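Local coordinates for membrane-fusion protein (Streptococcus pneumoniae, PDB 5XU0), which probably serves as the membrane-fusion subunit of a MacAB-like efflux pump, six copies assembling into a channel for transported substrates, at residues B[7-12]-B[250-255]; B[13-18]-B[142-147]; B[28-33]-B[40-45]; B[148-153]-B[169-174]; B[177-182]-B[243-248]. The protein carries 2 engineered substitutions. All coordinates share one frame; numbering follows the deposited sequence.

Contact 1: residues B[7-12]-B[250-255]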
# COMPACT_ATOMS: atom_id res chain seq x y z
N GLY B 7 -39.64 -2.19 -3.10
CA GLY B 7 -38.46 -3.02 -3.25
C GLY B 7 -38.01 -3.02 -4.70
O GLY B 7 -38.74 -2.57 -5.59
N THR B 8 -36.80 -3.52 -4.91
CA THR B 8 -36.25 -3.61 -6.25
C THR B 8 -35.96 -5.06 -6.61
O THR B 8 -35.67 -5.89 -5.74
CB THR B 8 -34.97 -2.77 -6.38
OG1 THR B 8 -34.02 -3.17 -5.40
CG2 THR B 8 -35.28 -1.29 -6.20
N VAL B 9 -36.06 -5.34 -7.91
CA VAL B 9 -35.76 -6.67 -8.44
C VAL B 9 -34.24 -6.83 -8.47
O VAL B 9 -33.55 -6.16 -9.24
CB VAL B 9 -36.37 -6.88 -9.83
CG1 VAL B 9 -36.23 -8.34 -10.25
CG2 VAL B 9 -37.83 -6.46 -9.82
N THR B 10 -33.73 -7.70 -7.62
CA THR B 10 -32.31 -8.01 -7.58
C THR B 10 -32.11 -9.48 -7.87
O THR B 10 -33.03 -10.30 -7.74
CB THR B 10 -31.70 -7.66 -6.22
OG1 THR B 10 -31.82 -8.79 -5.34
CG2 THR B 10 -32.41 -6.48 -5.59
N ALA B 11 -30.90 -9.82 -8.28
CA ALA B 11 -30.57 -11.22 -8.47
C ALA B 11 -30.11 -11.82 -7.15
O ALA B 11 -29.78 -11.12 -6.20
CB ALA B 11 -29.51 -11.39 -9.54
N LYS B 12 -30.10 -13.15 -7.11
CA LYS B 12 -29.70 -13.88 -5.92
C LYS B 12 -28.22 -14.24 -5.94
O LYS B 12 -27.51 -14.01 -4.96
CB LYS B 12 -30.55 -15.15 -5.79
CG LYS B 12 -30.09 -16.09 -4.69
CD LYS B 12 -31.11 -17.19 -4.48
CE LYS B 12 -30.85 -17.93 -3.17
NZ LYS B 12 -31.92 -18.92 -2.88
N GLY B 250 -42.06 -13.49 -15.87
CA GLY B 250 -42.21 -13.14 -17.26
C GLY B 250 -41.05 -12.33 -17.78
O GLY B 250 -39.89 -12.67 -17.52
N ASP B 251 -41.33 -11.26 -18.51
CA ASP B 251 -40.30 -10.32 -18.93
C ASP B 251 -39.97 -9.38 -17.78
O ASP B 251 -39.85 -8.17 -17.96
CB ASP B 251 -40.73 -9.56 -20.18
CG ASP B 251 -41.19 -10.48 -21.29
OD1 ASP B 251 -40.38 -11.30 -21.76
OD2 ASP B 251 -42.37 -10.38 -21.70
N LEU B 252 -39.85 -9.95 -16.58
CA LEU B 252 -39.47 -9.23 -15.37
C LEU B 252 -37.96 -9.26 -15.25
O LEU B 252 -37.36 -10.33 -15.04
CB LEU B 252 -40.12 -9.87 -14.15
CG LEU B 252 -39.83 -9.28 -12.77
CD1 LEU B 252 -40.61 -7.98 -12.55
CD2 LEU B 252 -40.13 -10.30 -11.67
N LYS B 253 -37.33 -8.10 -15.38
CA LYS B 253 -35.87 -7.99 -15.40
C LYS B 253 -35.37 -7.20 -14.20
O LYS B 253 -36.07 -6.33 -13.68
CB LYS B 253 -35.40 -7.36 -16.71
CG LYS B 253 -36.20 -7.83 -17.92
CD LYS B 253 -35.34 -8.66 -18.85
CE LYS B 253 -35.81 -8.57 -20.30
NZ LYS B 253 -34.78 -9.06 -21.26
N GLN B 254 -34.15 -7.52 -13.77
CA GLN B 254 -33.59 -6.98 -12.54
C GLN B 254 -33.57 -5.45 -12.56
O GLN B 254 -33.54 -4.82 -13.62
CB GLN B 254 -32.18 -7.50 -12.32
CG GLN B 254 -31.92 -8.88 -12.90
CD GLN B 254 -30.55 -9.42 -12.55
OE1 GLN B 254 -29.89 -8.91 -11.65
NE2 GLN B 254 -30.11 -10.44 -13.28
N GLY B 255 -33.58 -4.86 -11.36
CA GLY B 255 -33.59 -3.42 -11.21
C GLY B 255 -34.96 -2.78 -11.27
O GLY B 255 -35.09 -1.59 -10.95
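V9 meets the 250-255 loop with both of its methyls because its chi1 of -171° sets CG1 opposite the backbone N and swings CG2 back beside it. CG1 lies against the backbone of the loop, 3.8 Å from Q254 CA, while CG2 reaches the tip of L252, 4.2 Å from L252 CD1. L252 cooperates by extending its side chain with CG opposite its own N (chi1 179°), which carries CD1 up to the valine. Farther along, Q254 stretches beyond CG until its amide comes over the methyl of A11: Q254 OE1 sits 3.3 Å from A11 CB. Its NE2 also makes a weak hydrogen bond to N174 OD1.

One backbone bond ties the two pieces together: G255 N is modelled 2.5 Å from V9 O, nearly straight but doubtfully short at this resolution. G255 has a positive phi of 85°, a conformation in which a side chain would run into the carbonyl O of Q254, and this accounts for the glycine. At the end of strand 3-10, T10 OG1 hydrogen-bonds to A11 O, with the donor lying above the carbonyl plane rather than on a lone pair.

The loop also faces a second subunit, whose Y239 and S237 bond to the carbonyls of Q254 and G255. Since V9 continues its backbone pairing with F256, next to strand 257-262, the arrangement is that of a six-stranded antiparallel β-barrel closing between its first and last strands, as in the β-barrel domain of membrane-fusion proteins.

Contact 2: residues B[13-18]-B[142-147]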
# COMPACT_ATOMS: atom_id res chain seq x y z
N ASN B 13 -27.74 -14.78 -7.05
CA ASN B 13 -26.39 -15.30 -7.16
C ASN B 13 -25.60 -14.47 -8.16
O ASN B 13 -26.09 -14.17 -9.25
CB ASN B 13 -26.42 -16.77 -7.59
CG ASN B 13 -27.27 -17.62 -6.67
OD1 ASN B 13 -27.09 -17.60 -5.45
ND2 ASN B 13 -28.20 -18.37 -7.24
N GLU B 14 -24.38 -14.11 -7.78
CA GLU B 14 -23.49 -13.35 -8.64
C GLU B 14 -22.06 -13.70 -8.30
O GLU B 14 -21.78 -14.36 -7.30
CB GLU B 14 -23.74 -11.84 -8.50
CG GLU B 14 -23.60 -11.34 -7.08
CD GLU B 14 -23.41 -9.84 -7.00
OE1 GLU B 14 -22.98 -9.24 -8.01
OE2 GLU B 14 -23.69 -9.26 -5.93
N GLN B 15 -21.14 -13.24 -9.14
CA GLN B 15 -19.72 -13.50 -8.96
C GLN B 15 -18.91 -12.40 -9.62
O GLN B 15 -19.13 -12.07 -10.79
CB GLN B 15 -19.33 -14.86 -9.54
CG GLN B 15 -17.89 -15.25 -9.27
CD GLN B 15 -17.46 -16.49 -10.01
OE1 GLN B 15 -17.55 -16.56 -11.24
NE2 GLN B 15 -16.99 -17.49 -9.28
N TYR B 16 -18.00 -11.82 -8.84
CA TYR B 16 -16.97 -10.93 -9.34
C TYR B 16 -15.64 -11.67 -9.35
O TYR B 16 -15.30 -12.36 -8.39
CB TYR B 16 -16.83 -9.68 -8.46
CG TYR B 16 -18.06 -8.82 -8.32
CD1 TYR B 16 -18.29 -7.75 -9.18
CD2 TYR B 16 -18.99 -9.05 -7.31
CE1 TYR B 16 -19.40 -6.95 -9.06
CE2 TYR B 16 -20.11 -8.25 -7.17
CZ TYR B 16 -20.31 -7.21 -8.05
OH TYR B 16 -21.43 -6.41 -7.92
N VAL B 17 -14.90 -11.53 -10.44
CA VAL B 17 -13.51 -11.96 -10.48
C VAL B 17 -12.67 -10.71 -10.70
O VAL B 17 -12.82 -10.00 -11.71
CB VAL B 17 -13.23 -13.06 -11.52
CG1 VAL B 17 -14.23 -14.20 -11.34
CG2 VAL B 17 -13.22 -12.56 -12.95
N TYR B 18 -11.86 -10.39 -9.69
CA TYR B 18 -10.95 -9.25 -9.68
C TYR B 18 -9.56 -9.72 -10.07
O TYR B 18 -9.22 -10.90 -9.91
CB TYR B 18 -10.89 -8.60 -8.29
CG TYR B 18 -12.23 -8.33 -7.63
CD1 TYR B 18 -12.96 -7.19 -7.92
CD2 TYR B 18 -12.75 -9.21 -6.68
CE1 TYR B 18 -14.17 -6.93 -7.30
CE2 TYR B 18 -13.96 -8.95 -6.05
CZ TYR B 18 -14.66 -7.82 -6.37
OH TYR B 18 -15.87 -7.56 -5.75
N VAL B 142 -9.58 -19.39 -13.49
CA VAL B 142 -10.66 -19.15 -12.53
C VAL B 142 -11.97 -19.61 -13.14
O VAL B 142 -12.26 -19.34 -14.31
CB VAL B 142 -10.70 -17.67 -12.11
CG1 VAL B 142 -11.57 -17.49 -10.88
CG2 VAL B 142 -9.28 -17.19 -11.81
N LEU B 143 -12.77 -20.32 -12.34
CA LEU B 143 -14.00 -20.95 -12.80
C LEU B 143 -15.22 -20.25 -12.19
O LEU B 143 -15.13 -19.56 -11.17
CB LEU B 143 -14.01 -22.43 -12.44
CG LEU B 143 -12.73 -23.21 -12.72
CD1 LEU B 143 -12.87 -24.64 -12.25
CD2 LEU B 143 -12.37 -23.15 -14.20
N SER B 144 -16.36 -20.45 -12.83
CA SER B 144 -17.60 -19.80 -12.41
C SER B 144 -18.24 -20.59 -11.28
O SER B 144 -18.18 -21.82 -11.25
CB SER B 144 -18.57 -19.68 -13.59
OG SER B 144 -19.90 -19.55 -13.13
N THR B 145 -18.86 -19.87 -10.35
CA THR B 145 -19.48 -20.48 -9.18
C THR B 145 -20.97 -20.73 -9.35
O THR B 145 -21.62 -21.15 -8.40
CB THR B 145 -19.23 -19.63 -7.94
OG1 THR B 145 -19.30 -18.25 -8.28
CG2 THR B 145 -17.87 -19.93 -7.34
N LEU B 146 -21.51 -20.51 -10.55
CA LEU B 146 -22.96 -20.58 -10.70
C LEU B 146 -23.33 -20.57 -12.17
O LEU B 146 -22.56 -20.12 -13.02
CB LEU B 146 -23.65 -19.41 -9.99
CG LEU B 146 -23.24 -18.03 -10.53
CD1 LEU B 146 -24.44 -17.09 -10.62
CD2 LEU B 146 -22.15 -17.41 -9.67
N GLU B 147 -24.52 -21.10 -12.45
CA GLU B 147 -25.19 -20.79 -13.71
C GLU B 147 -25.51 -19.31 -13.74
O GLU B 147 -26.13 -18.78 -12.81
CB GLU B 147 -26.47 -21.60 -13.85
CG GLU B 147 -26.28 -23.03 -14.32
CD GLU B 147 -26.22 -24.02 -13.18
OE1 GLU B 147 -25.35 -23.86 -12.29
OE2 GLU B 147 -27.04 -24.96 -13.16
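N13 to V17 runs almost exactly antiparallel to V142-L146, the directions being 170° apart, yet the nearest CA atoms stay 7 to 8 Å from each other, so the segments meet through side chains instead of pairing as neighbouring strands.

Q15 is the central reach. With chi1 at -174° and an extended chain beyond CG, it drives its amide into the turn at L143-T145. NE2 gives a weak hydrogen bond to L143 O, 3.4 Å long and bent to 151°, and the amide oxygen rests near the backbone of S144, with Q15 OE1 3.4 Å from S144 CA. T145 lies across this amide; its hydroxyl is close to NE2, but the angle is too poor for a hydrogen bond.

L146 packs beside the glutamine, its two methyls reaching different partners. CD1 lies against N13, 3.6 Å from N13 CB, and CD2 comes alongside the root of the glutamine, 3.8 Å from Q15 CB. At the other end V17 and V142 touch more lightly, V17 CG1 to V142 CG1 being 4.3 Å. The turn that presents L146 is fixed by an ST turn: S144 OG accepts from L146 N at 3.2 Å in a nearly straight bond.

The side chains of E14 and Y16 both go to H170, E14 by a hydrogen bond and Y16 by ring stacking. Separately, the backbone Y16 N bonds to N156 of the third subunit. Strand 14-18 belongs to the four-stranded sheet and 141-143 to the three-stranded one, so Q15, V17, V142 and L146 fill the interface between two facing sheets, the hallmark of the barrel-sandwich hybrid, or lipoyl-like, domain.

Contact 3: residues B[28-33]-B[40-45]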
# COMPACT_ATOMS: atom_id res chain seq x y z
N GLU B 28 -5.76 -14.33 -21.68
CA GLU B 28 -7.07 -14.03 -22.25
C GLU B 28 -8.14 -14.14 -21.17
O GLU B 28 -7.94 -14.76 -20.12
CB GLU B 28 -7.43 -14.99 -23.40
CG GLU B 28 -6.36 -15.17 -24.46
CD GLU B 28 -6.72 -16.27 -25.43
OE1 GLU B 28 -7.93 -16.54 -25.59
OE2 GLU B 28 -5.81 -16.89 -26.01
N ILE B 29 -9.30 -13.53 -21.45
CA ILE B 29 -10.46 -13.64 -20.58
C ILE B 29 -11.56 -14.53 -21.17
O ILE B 29 -12.49 -14.91 -20.44
CB ILE B 29 -10.99 -12.23 -20.22
CG1 ILE B 29 -9.86 -11.35 -19.68
CG2 ILE B 29 -12.13 -12.27 -19.24
CD1 ILE B 29 -10.35 -10.06 -19.07
N LEU B 30 -11.48 -14.89 -22.45
CA LEU B 30 -12.22 -16.00 -23.05
C LEU B 30 -13.73 -15.96 -22.80
O LEU B 30 -14.41 -16.97 -23.02
CB LEU B 30 -11.63 -17.35 -22.59
CG LEU B 30 -11.56 -17.84 -21.14
CD1 LEU B 30 -12.92 -18.26 -20.61
CD2 LEU B 30 -10.55 -18.96 -21.00
N VAL B 31 -14.29 -14.83 -22.36
CA VAL B 31 -15.74 -14.64 -22.32
C VAL B 31 -16.04 -13.22 -22.78
O VAL B 31 -15.29 -12.28 -22.48
CB VAL B 31 -16.34 -14.89 -20.92
CG1 VAL B 31 -16.43 -16.39 -20.63
CG2 VAL B 31 -15.57 -14.16 -19.85
N SER B 32 -17.14 -13.06 -23.52
CA SER B 32 -17.61 -11.76 -23.94
C SER B 32 -18.91 -11.43 -23.21
O SER B 32 -19.69 -12.32 -22.87
CB SER B 32 -17.84 -11.72 -25.45
OG SER B 32 -16.62 -11.87 -26.16
N VAL B 33 -19.12 -10.13 -22.96
CA VAL B 33 -20.29 -9.70 -22.20
C VAL B 33 -21.55 -10.17 -22.91
O VAL B 33 -21.66 -10.11 -24.14
CB VAL B 33 -20.28 -8.18 -22.00
CG1 VAL B 33 -20.37 -7.44 -23.32
CG2 VAL B 33 -21.40 -7.76 -21.06
N GLY B 40 -18.59 -24.08 -13.20
CA GLY B 40 -17.41 -24.83 -13.55
C GLY B 40 -16.65 -24.28 -14.74
O GLY B 40 -15.44 -24.51 -14.86
N GLN B 41 -17.34 -23.55 -15.62
CA GLN B 41 -16.70 -23.03 -16.82
C GLN B 41 -15.62 -22.01 -16.46
O GLN B 41 -15.80 -21.18 -15.57
CB GLN B 41 -17.73 -22.38 -17.75
CG GLN B 41 -17.11 -21.74 -18.99
CD GLN B 41 -18.14 -21.15 -19.93
OE1 GLN B 41 -19.34 -21.34 -19.76
NE2 GLN B 41 -17.66 -20.42 -20.93
N ALA B 42 -14.49 -22.08 -17.16
CA ALA B 42 -13.44 -21.09 -16.99
C ALA B 42 -13.89 -19.73 -17.51
O ALA B 42 -14.69 -19.63 -18.44
CB ALA B 42 -12.17 -21.53 -17.72
N LEU B 43 -13.39 -18.66 -16.87
CA LEU B 43 -13.68 -17.30 -17.32
C LEU B 43 -12.47 -16.39 -17.40
O LEU B 43 -12.60 -15.30 -17.94
CB LEU B 43 -14.71 -16.61 -16.41
CG LEU B 43 -15.98 -17.33 -15.99
CD1 LEU B 43 -15.68 -18.06 -14.73
CD2 LEU B 43 -17.12 -16.34 -15.80
N VAL B 44 -11.32 -16.78 -16.85
CA VAL B 44 -10.06 -16.08 -17.10
C VAL B 44 -8.95 -17.11 -17.06
O VAL B 44 -8.98 -18.05 -16.27
CB VAL B 44 -9.78 -14.94 -16.08
CG1 VAL B 44 -10.67 -13.72 -16.29
CG2 VAL B 44 -9.91 -15.44 -14.67
N LYS B 45 -7.95 -16.92 -17.93
CA LYS B 45 -6.76 -17.75 -17.95
C LYS B 45 -5.54 -16.85 -17.83
O LYS B 45 -5.29 -16.02 -18.71
CB LYS B 45 -6.69 -18.60 -19.22
CG LYS B 45 -5.28 -19.07 -19.58
CD LYS B 45 -5.02 -20.49 -19.09
CE LYS B 45 -3.61 -20.93 -19.42
NZ LYS B 45 -3.19 -20.46 -20.77
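No aromatic ring takes part here; the flat groups are peptide units and the amide of Q41, and methyls are what come up against them. L30 CD1 sits over one face of the A42-L43 peptide, nearly 3 Å above its plane, 3.1 Å from A42 O and also near L43 CA. V31 CG2 approaches the next carbonyl, 3.7 Å from L43 O. The amide of Q41 is met at its nitrogen end, Q41 NE2 being 4.2 Å from V31 CG1.

E28 and K45 form an antiparallel hydrogen-bonded pair. K45 N donates to E28 O over 3.1 Å, nearly straight at the hydrogen and almost along the C=O axis. The return bond, E28 N to K45 O, is weak at 3.4 Å. Their charged ends do not meet: E28 OE2 and K45 NZ are 6.9 Å apart, K45 being bent at two points along its chain.

The pairing goes no further: the chain leaves the extended form at I29, and L30 follows with a left-handed backbone conformation (phi 52°). This is how the lipoyl-like domain passes between its two sheets: strand 26-28 belongs with 42-46, the chain then crosses to 36-37 in the other sheet, and it returns for 42-46.

On the side of the facing sheet, I29 and V44 lie side by side and point the same way, I29 CG2 3.6 Å from V44 CG1. Set opposite the backbone N, the same I29 CG2 also reaches V169 of that sheet. The I29 side chain touches M168 as well, and L43 packs on V169 and I171 there.

Contact 4: residues B[148-153]-B[169-174]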
# COMPACT_ATOMS: atom_id res chain seq x y z
N GLY B 148 -25.09 -18.63 -14.80
CA GLY B 148 -25.32 -17.20 -14.84
C GLY B 148 -25.01 -16.61 -16.19
O GLY B 148 -24.63 -17.31 -17.14
N THR B 149 -25.19 -15.30 -16.27
CA THR B 149 -24.93 -14.51 -17.46
C THR B 149 -23.88 -13.46 -17.12
O THR B 149 -23.99 -12.77 -16.11
CB THR B 149 -26.20 -13.83 -17.98
OG1 THR B 149 -27.21 -14.83 -18.20
CG2 THR B 149 -25.94 -13.09 -19.29
N VAL B 150 -22.85 -13.35 -17.96
CA VAL B 150 -21.76 -12.42 -17.70
C VAL B 150 -22.22 -11.02 -18.09
O VAL B 150 -22.71 -10.78 -19.20
CB VAL B 150 -20.48 -12.85 -18.45
CG1 VAL B 150 -20.28 -14.35 -18.33
CG2 VAL B 150 -20.47 -12.44 -19.90
N VAL B 151 -22.12 -10.09 -17.14
CA VAL B 151 -22.62 -8.73 -17.35
C VAL B 151 -21.51 -7.72 -17.55
O VAL B 151 -21.82 -6.56 -17.90
CB VAL B 151 -23.55 -8.28 -16.21
CG1 VAL B 151 -24.75 -9.19 -16.13
CG2 VAL B 151 -22.80 -8.21 -14.88
N GLU B 152 -20.25 -8.08 -17.32
CA GLU B 152 -19.19 -7.11 -17.60
C GLU B 152 -17.86 -7.83 -17.76
O GLU B 152 -17.54 -8.71 -16.95
CB GLU B 152 -19.12 -6.06 -16.49
CG GLU B 152 -17.95 -5.11 -16.61
CD GLU B 152 -17.74 -4.30 -15.35
OE1 GLU B 152 -17.06 -3.26 -15.41
OE2 GLU B 152 -18.28 -4.70 -14.30
N VAL B 153 -17.12 -7.48 -18.81
CA VAL B 153 -15.75 -7.96 -18.99
C VAL B 153 -14.86 -6.74 -19.19
O VAL B 153 -15.29 -5.73 -19.75
CB VAL B 153 -15.64 -8.94 -20.18
CG1 VAL B 153 -16.75 -9.98 -20.15
CG2 VAL B 153 -15.63 -8.20 -21.52
N VAL B 169 -14.16 -9.55 -14.42
CA VAL B 169 -15.36 -10.16 -15.00
C VAL B 169 -16.45 -10.22 -13.94
O VAL B 169 -16.20 -10.64 -12.81
CB VAL B 169 -15.07 -11.56 -15.58
CG1 VAL B 169 -16.35 -12.34 -15.79
CG2 VAL B 169 -14.34 -11.43 -16.89
N HIS B 170 -17.65 -9.80 -14.31
CA HIS B 170 -18.82 -9.81 -13.45
C HIS B 170 -19.93 -10.60 -14.12
O HIS B 170 -20.33 -10.27 -15.25
CB HIS B 170 -19.29 -8.39 -13.12
CG HIS B 170 -20.42 -8.34 -12.14
ND1 HIS B 170 -21.19 -7.22 -11.96
CD2 HIS B 170 -20.89 -9.27 -11.28
CE1 HIS B 170 -22.10 -7.46 -11.03
NE2 HIS B 170 -21.94 -8.70 -10.60
N ILE B 171 -20.42 -11.63 -13.43
CA ILE B 171 -21.45 -12.53 -13.94
C ILE B 171 -22.53 -12.63 -12.87
O ILE B 171 -22.26 -12.51 -11.67
CB ILE B 171 -20.88 -13.92 -14.29
CG1 ILE B 171 -20.58 -14.75 -13.04
CG2 ILE B 171 -19.62 -13.80 -15.12
CD1 ILE B 171 -21.79 -15.49 -12.50
N VAL B 172 -23.77 -12.87 -13.31
CA VAL B 172 -24.88 -12.94 -12.37
C VAL B 172 -26.01 -13.75 -12.98
O VAL B 172 -26.32 -13.61 -14.17
CB VAL B 172 -25.35 -11.53 -11.95
CG1 VAL B 172 -25.56 -10.66 -13.16
CG2 VAL B 172 -26.61 -11.61 -11.16
N SER B 173 -26.62 -14.61 -12.16
CA SER B 173 -27.71 -15.46 -12.62
C SER B 173 -28.98 -14.65 -12.83
O SER B 173 -29.44 -13.95 -11.92
CB SER B 173 -27.97 -16.58 -11.60
OG SER B 173 -29.06 -17.39 -11.99
N ASN B 174 -29.55 -14.75 -14.03
CA ASN B 174 -30.85 -14.17 -14.31
C ASN B 174 -31.99 -15.13 -14.02
O ASN B 174 -33.14 -14.84 -14.36
CB ASN B 174 -30.91 -13.69 -15.77
CG ASN B 174 -31.91 -12.56 -15.96
OD1 ASN B 174 -32.58 -12.13 -15.02
ND2 ASN B 174 -32.02 -12.07 -17.19
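V150, V151 and E152 make the close part of this contact, where two successive N-H groups converge on H170 O. V151 N is 2.6 Å and E152 N 3.0 Å from H170 O, both in the plane of the carbonyl. V151 also packs by both methyls: CG2 stands over a face of the H170 ring, 3.8 Å from the ring centroid and displaced toward the rim, a CH-pi contact, while CG1 meets V172 CG1 at 3.4 Å. On the opposite face of the sheet V150 CG1 approaches I171 CG2 at 3.3 Å.

Two residues facing one across antiparallel strands is a classic β-bulge, here in the four-stranded sheet of the lipoyl-like domain. On one side of it T149 and V172 exchange two backbone bonds; within the bulge H170 N donates to E152 O, and V153 pairs with V169 beyond it.

That V153 end is slacker, V153 CG1 and V169 CG2 coming no closer than 4.3 Å. The partly exposed E152 side chain merely passes H170, OE2 being 4.0 Å from H170 CB, with carboxylate and ring planes 60° apart. The imidazole looks to other partners: NE2 bonds to E14, Y16 stacks on it, and Y219 of the second subunit meets it edge-to-face.

Contact 5: residues B[177-182]-B[243-248]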
# COMPACT_ATOMS: atom_id res chain seq x y z
N LEU B 177 -34.63 -15.14 -9.40
CA LEU B 177 -34.67 -13.72 -9.08
C LEU B 177 -35.34 -13.49 -7.73
O LEU B 177 -36.11 -14.31 -7.24
CB LEU B 177 -35.40 -12.94 -10.18
CG LEU B 177 -34.49 -12.14 -11.12
CD1 LEU B 177 -33.47 -13.06 -11.76
CD2 LEU B 177 -35.31 -11.43 -12.18
N GLN B 178 -35.01 -12.35 -7.12
CA GLN B 178 -35.59 -11.96 -5.84
C GLN B 178 -35.91 -10.47 -5.89
O GLN B 178 -35.62 -9.79 -6.88
CB GLN B 178 -34.63 -12.28 -4.68
CG GLN B 178 -34.05 -13.69 -4.71
CD GLN B 178 -33.29 -14.05 -3.45
OE1 GLN B 178 -33.63 -15.01 -2.75
NE2 GLN B 178 -32.23 -13.30 -3.15
N VAL B 179 -36.53 -9.97 -4.83
CA VAL B 179 -36.69 -8.53 -4.65
C VAL B 179 -36.33 -8.20 -3.21
O VAL B 179 -36.62 -8.97 -2.29
CB VAL B 179 -38.11 -8.02 -4.99
CG1 VAL B 179 -38.28 -7.82 -6.47
CG2 VAL B 179 -39.13 -8.99 -4.54
N LYS B 180 -35.67 -7.05 -3.01
CA LYS B 180 -35.27 -6.66 -1.66
C LYS B 180 -35.60 -5.20 -1.38
O LYS B 180 -35.84 -4.40 -2.29
CB LYS B 180 -33.77 -6.90 -1.41
CG LYS B 180 -33.09 -7.96 -2.26
CD LYS B 180 -31.64 -8.05 -1.84
CE LYS B 180 -31.00 -9.35 -2.30
NZ LYS B 180 -29.58 -9.45 -1.89
N GLY B 181 -35.58 -4.88 -0.10
CA GLY B 181 -35.67 -3.51 0.34
C GLY B 181 -35.46 -3.42 1.83
O GLY B 181 -34.79 -4.27 2.42
N GLU B 182 -36.06 -2.41 2.46
CA GLU B 182 -35.98 -2.25 3.90
C GLU B 182 -37.37 -2.05 4.50
O GLU B 182 -38.35 -1.76 3.79
CB GLU B 182 -35.07 -1.08 4.30
CG GLU B 182 -33.61 -1.28 3.97
CD GLU B 182 -32.79 -0.05 4.32
OE1 GLU B 182 -33.39 1.00 4.63
OE2 GLU B 182 -31.54 -0.13 4.29
N ILE B 243 -37.43 -11.10 -0.46
CA ILE B 243 -38.40 -12.14 -0.79
C ILE B 243 -38.00 -12.79 -2.11
O ILE B 243 -37.45 -12.14 -3.01
CB ILE B 243 -39.86 -11.61 -0.86
CG1 ILE B 243 -40.17 -11.03 -2.24
CG2 ILE B 243 -40.14 -10.59 0.22
CD1 ILE B 243 -41.52 -10.37 -2.34
N ASP B 244 -38.29 -14.09 -2.20
CA ASP B 244 -38.03 -14.90 -3.39
C ASP B 244 -39.29 -14.94 -4.24
O ASP B 244 -40.36 -15.30 -3.75
CB ASP B 244 -37.62 -16.32 -3.00
CG ASP B 244 -36.51 -16.35 -1.97
OD1 ASP B 244 -35.58 -17.18 -2.10
OD2 ASP B 244 -36.56 -15.54 -1.02
N VAL B 245 -39.15 -14.56 -5.52
CA VAL B 245 -40.30 -14.58 -6.41
C VAL B 245 -40.69 -16.02 -6.71
O VAL B 245 -39.84 -16.91 -6.79
CB VAL B 245 -40.01 -13.79 -7.70
CG1 VAL B 245 -39.33 -12.48 -7.38
CG2 VAL B 245 -39.17 -14.61 -8.67
N THR B 246 -41.99 -16.25 -6.86
CA THR B 246 -42.52 -17.59 -7.07
C THR B 246 -43.39 -17.57 -8.31
O THR B 246 -43.83 -16.51 -8.78
CB THR B 246 -43.32 -18.07 -5.86
OG1 THR B 246 -44.53 -17.32 -5.75
CG2 THR B 246 -42.51 -17.89 -4.58
N GLY B 247 -43.65 -18.76 -8.84
CA GLY B 247 -44.43 -18.86 -10.05
C GLY B 247 -43.68 -18.33 -11.26
O GLY B 247 -42.46 -18.11 -11.25
N GLU B 248 -44.44 -18.13 -12.33
CA GLU B 248 -43.87 -17.75 -13.62
C GLU B 248 -43.30 -16.34 -13.55
O GLU B 248 -44.01 -15.38 -13.24
CB GLU B 248 -44.94 -17.84 -14.70
CG GLU B 248 -44.39 -18.08 -16.09
CD GLU B 248 -45.41 -17.77 -17.17
OE1 GLU B 248 -46.53 -18.31 -17.10
OE2 GLU B 248 -45.08 -16.99 -18.09
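Two backbone hydrogen bonds fix the register between V179 and I243, an antiparallel hydrogen-bonded pair. V179 N donates to I243 O at 3.0 Å and I243 N returns to V179 O at 2.9 Å; both are close to straight and point nearly down the carbonyl bond of their acceptor. Next to them Q178 and D244 form the non-hydrogen-bonded pair, their CA atoms 4.5 Å apart.

Apolar contacts lie on the side of V179. With chi1 at -82° for CG1, its CG2 falls between the backbone N and carbonyl carbon and comes alongside the isoleucine chain, V179 CG2 being 3.2 Å from I243 CG1. V245 continues this patch: its CG2 lies 4.4 Å from L177 CB, and its CG1 brushes V179 CG2 at 4.5 Å. Around them, V9 covers V179 and L177, while V197 and L213 meet I243 and F199 meets V245.

Polar groups gather on the other face. Q178 and D244 point the same way, side by side, with amide and carboxylate planes nearly perpendicular at 79°. The carboxylate finds a firm partner in S214, whose OG bonds to D244 OD2, and the side chain of K12 lies against both Q178 and D244.

Such a division, with aliphatic groups meeting residues from several barrel strands and amide and carboxylate turned the other way, is consistent with V179 and I243 facing the interior of the β-barrel and Q178 and D244 the outside, where K12 lies against them.

How the contacts relate
Contacts 1 and 5 belong to the six-stranded β-barrel, with centres 8 Å apart and strands 3-10 and 178-183 side by side. Contacts 2, 3 and 4 cluster in the lipoyl-like domain, with centres 8 to 11 Å apart, across its two facing sheets. Along the chain contact 1 encloses all the others and contact 3 is nested inside contact 2; contacts 4 and 5 follow in series. The chain therefore starts in the barrel, enters the lipoyl-like domain, runs out and back through helices 49-77 and 109-138, completes the lipoyl-like domain, and returns to finish the barrel. A11 and Q254 of contact 1 touch contact 4, joining the two domains at their border.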